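PDB 4MYK: formiminoglutamase from Trypanosoma cruzi, which hydrolyses N-formimino-L-glutamate to L-glutamate and formamide, using a manganese centre like that of arginase. Local coordinates for residues 56-61 and 290-295. The protein carries 1 engineered substitution. Residues are numbered along the deposited sequence; the frame is centred on the assembly and turned at random.
Sequences PAAFRF and RSPRVA
With chi1 at -177°, the Phe59 ring extends away from its own backbone N, beside the carbonyl carbon, and a chi2 of -85° sets it roughly perpendicular to the plane of CA, CB and CG, with its CD2-CE2 edge against Ala295. The contact joins two helices of the arginase/deacetylase alpha/beta fold: 55-63, which follows strand 32-37 of the parallel sheet, and 290-306, the last helix, which follows strand 274-280. The backbones come nearest at Phe59 and Pro292, whose CA atoms lie 5.4 Å apart. Ala58 and Ala295 present only methyls as side chains here. The methyl of Ala58 points at the pyrrolidine ring of Pro292, its CB 3.9 Å from CG, while CB of the same proline sits 4.0 Å from the carbonyl O of Ala58. No hydrogen bond spans the two segments; they meet by apolar packing and by the approach of Ala295 O to the ring edge. Pro292 occupies the first turn of its helix, where a missing N-H costs no i to i-4 bond; the pattern is running by Val294 N to Arg290 O, 3.2 Å. Phe62 also packs on Pro292, and Pro284 meets Ala58, so the apolar patch extends past both segments. At the start of helix 290-306, Glu287 bonds to Arg290 N through OE2 and to Ser291 OG through OE1. On helix 55-63, Arg60 makes salt bridges to Asp85 and Asp88. Ala295 lies about 11 Å, between side chains, from the manganese ligands Asp236 and Asp238, so the contact stands outside the metal shell. Across the Phe59 edge, the Ala295 methyl CB touches CD2 at 4.0 Å, and the carbonyl O of Ala295 lies near the ring plane, 3.6 Å from CE2.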
ATOM      1  N   PRO A  56      11.746 -16.871 -12.129  1.00 19.34           N
ATOM      2  CA  PRO A  56      11.096 -17.679 -13.172  1.00 16.82           C
ATOM      3  C   PRO A  56      10.252 -18.851 -12.641  1.00 17.43           C
ATOM      4  O   PRO A  56       9.211 -19.143 -13.227  1.00 18.37           O
ATOM      5  CB  PRO A  56      12.279 -18.179 -14.008  1.00 17.80           C
ATOM      6  CG  PRO A  56      13.321 -17.113 -13.836  1.00 16.40           C
ATOM      7  CD  PRO A  56      13.183 -16.676 -12.400  1.00 17.52           C
ATOM      8  N   ALA A  57      10.691 -19.507 -11.567  1.00 19.31           N
ATOM      9  CA  ALA A  57       9.942 -20.615 -10.976  1.00 18.32           C
ATOM     10  C   ALA A  57       8.652 -20.114 -10.324  1.00 18.34           C
ATOM     11  O   ALA A  57       7.578 -20.692 -10.496  1.00 17.75           O
ATOM     12  CB  ALA A  57      10.799 -21.346  -9.958  1.00 20.48           C
ATOM     13  N   ALA A  58       8.772 -19.026  -9.578  1.00 16.81           N
ATOM     14  CA  ALA A  58       7.642 -18.429  -8.886  1.00 15.85           C
ATOM     15  C   ALA A  58       6.622 -17.855  -9.877  1.00 16.32           C
ATOM     16  O   ALA A  58       5.420 -17.996  -9.702  1.00 16.27           O
ATOM     17  CB  ALA A  58       8.137 -17.350  -7.946  1.00 14.66           C
ATOM     18  N   PHE A  59       7.117 -17.186 -10.907  1.00 16.38           N
ATOM     19  CA  PHE A  59       6.264 -16.731 -11.986  1.00 15.71           C
ATOM     20  C   PHE A  59       5.493 -17.913 -12.576  1.00 16.89           C
ATOM     21  O   PHE A  59       4.281 -17.823 -12.769  1.00 16.25           O
ATOM     22  CB  PHE A  59       7.102 -16.057 -13.063  1.00 15.29           C
ATOM     23  CG  PHE A  59       6.291 -15.484 -14.189  1.00 18.09           C
ATOM     24  CD1 PHE A  59       5.892 -16.279 -15.252  1.00 18.03           C
ATOM     25  CD2 PHE A  59       5.932 -14.150 -14.188  1.00 15.30           C
ATOM     26  CE1 PHE A  59       5.155 -15.753 -16.277  1.00 17.39           C
ATOM     27  CE2 PHE A  59       5.192 -13.629 -15.206  1.00 13.63           C
ATOM     28  CZ  PHE A  59       4.804 -14.424 -16.254  1.00 14.54           C
ATOM     29  N   ARG A  60       6.198 -19.016 -12.859  1.00 18.99           N
ATOM     30  CA  ARG A  60       5.584 -20.209 -13.467  1.00 17.81           C
ATOM     31  C   ARG A  60       4.530 -20.835 -12.579  1.00 18.93           C
ATOM     32  O   ARG A  60       3.522 -21.350 -13.068  1.00 18.49           O
ATOM     33  CB  ARG A  60       6.628 -21.272 -13.820  1.00 19.72           C
ATOM     34  CG  ARG A  60       7.364 -20.977 -15.105  1.00 16.94           C
ATOM     35  CD  ARG A  60       8.242 -22.115 -15.576  1.00 17.76           C
ATOM     36  NE  ARG A  60       8.845 -21.760 -16.852  1.00 18.30           N
ATOM     37  CZ  ARG A  60      10.072 -21.270 -16.986  1.00 18.76           C
ATOM     38  NH1 ARG A  60      10.841 -21.119 -15.920  1.00 18.25           N
ATOM     39  NH2 ARG A  60      10.534 -20.950 -18.184  1.00 16.12           N
ATOM     40  N   PHE A  61       4.770 -20.789 -11.275  1.00 16.91           N
ATOM     41  CA  PHE A  61       3.814 -21.327 -10.324  1.00 17.09           C
ATOM     42  C   PHE A  61       2.454 -20.674 -10.517  1.00 19.40           C
ATOM     43  O   PHE A  61       1.441 -21.360 -10.671  1.00 20.57           O
ATOM     44  CB  PHE A  61       4.286 -21.125  -8.886  1.00 17.43           C
ATOM     45  CG  PHE A  61       3.406 -21.795  -7.872  1.00 20.36           C
ATOM     46  CD1 PHE A  61       2.334 -21.118  -7.307  1.00 21.33           C
ATOM     47  CD2 PHE A  61       3.637 -23.109  -7.494  1.00 20.89           C
ATOM     48  CE1 PHE A  61       1.524 -21.739  -6.379  1.00 19.67           C
ATOM     49  CE2 PHE A  61       2.820 -23.731  -6.565  1.00 22.52           C
ATOM     50  CZ  PHE A  61       1.769 -23.047  -6.013  1.00 21.14           C
ATOM     51  N   ARG A 290       2.703 -12.645  -2.787  1.00 16.56           N
ATOM     52  CA  ARG A 290       2.007 -11.484  -3.325  1.00 14.82           C
ATOM     53  C   ARG A 290       2.668 -10.944  -4.584  1.00 16.81           C
ATOM     54  O   ARG A 290       1.996 -10.501  -5.535  1.00 15.49           O
ATOM     55  CB  ARG A 290       1.957 -10.378  -2.272  1.00 15.95           C
ATOM     56  CG  ARG A 290       1.120 -10.700  -1.036  1.00 15.36           C
ATOM     57  CD  ARG A 290       1.165  -9.562  -0.010  1.00 12.12           C
ATOM     58  NE  ARG A 290       0.649  -8.292  -0.525  1.00 13.68           N
ATOM     59  CZ  ARG A 290       1.302  -7.124  -0.477  1.00 14.31           C
ATOM     60  NH1 ARG A 290       2.508  -7.034   0.066  1.00 13.33           N
ATOM     61  NH2 ARG A 290       0.741  -6.031  -0.975  1.00 15.36           N
ATOM     62  N   SER A 291       3.995 -10.963  -4.579  1.00 16.38           N
ATOM     63  CA  SER A 291       4.768 -10.317  -5.634  1.00 13.68           C
ATOM     64  C   SER A 291       4.768 -11.109  -6.952  1.00 13.08           C
ATOM     65  O   SER A 291       4.610 -10.535  -8.024  1.00 14.45           O
ATOM     66  CB  SER A 291       6.177 -10.014  -5.126  1.00 12.99           C
ATOM     67  OG  SER A 291       6.097  -9.262  -3.924  1.00 14.47           O
ATOM     68  N   PRO A 292       4.939 -12.434  -6.869  1.00 16.08           N
ATOM     69  CA  PRO A 292       4.781 -13.284  -8.058  1.00 13.75           C
ATOM     70  C   PRO A 292       3.390 -13.201  -8.695  1.00 12.37           C
ATOM     71  O   PRO A 292       3.273 -13.266  -9.915  1.00 13.91           O
ATOM     72  CB  PRO A 292       5.051 -14.684  -7.509  1.00 15.60           C
ATOM     73  CG  PRO A 292       6.026 -14.435  -6.387  1.00 15.73           C
ATOM     74  CD  PRO A 292       5.555 -13.166  -5.747  1.00 16.72           C
ATOM     75  N   ARG A 293       2.352 -13.060  -7.884  1.00 13.34           N
ATOM     76  CA  ARG A 293       1.008 -12.855  -8.424  1.00 15.34           C
ATOM     77  C   ARG A 293       0.955 -11.575  -9.249  1.00 11.69           C
ATOM     78  O   ARG A 293       0.400 -11.551 -10.338  1.00 12.32           O
ATOM     79  CB  ARG A 293      -0.049 -12.833  -7.312  1.00 12.96           C
ATOM     80  CG  ARG A 293      -0.194 -14.157  -6.570  1.00 19.01           C
ATOM     81  CD  ARG A 293      -1.389 -14.158  -5.624  1.00 22.72           C
ATOM     82  NE  ARG A 293      -2.650 -13.934  -6.333  1.00 25.46           N
ATOM     83  CZ  ARG A 293      -3.579 -14.866  -6.523  1.00 25.29           C
ATOM     84  NH1 ARG A 293      -3.398 -16.093  -6.055  1.00 26.63           N
ATOM     85  NH2 ARG A 293      -4.692 -14.572  -7.177  1.00 27.11           N
ATOM     86  N   VAL A 294       1.540 -10.503  -8.730  1.00 12.38           N
ATOM     87  CA  VAL A 294       1.547  -9.245  -9.474  1.00 13.17           C
ATOM     88  C   VAL A 294       2.242  -9.411 -10.824  1.00 15.25           C
ATOM     89  O   VAL A 294       1.760  -8.907 -11.844  1.00 14.56           O
ATOM     90  CB  VAL A 294       2.203  -8.112  -8.680  1.00 14.77           C
ATOM     91  CG1 VAL A 294       2.411  -6.882  -9.569  1.00 12.87           C
ATOM     92  CG2 VAL A 294       1.359  -7.788  -7.445  1.00 12.75           C
ATOM     93  N   ALA A 295       3.364 -10.132 -10.818  1.00 15.82           N
ATOM     94  CA  ALA A 295       4.185 -10.330 -12.010  1.00 13.89           C
ATOM     95  C   ALA A 295       3.403 -11.080 -13.081  1.00 16.43           C
ATOM     96  O   ALA A 295       3.422 -10.698 -14.254  1.00 15.83           O
ATOM     97  CB  ALA A 295       5.469 -11.074 -11.657  1.00 12.07           C
TER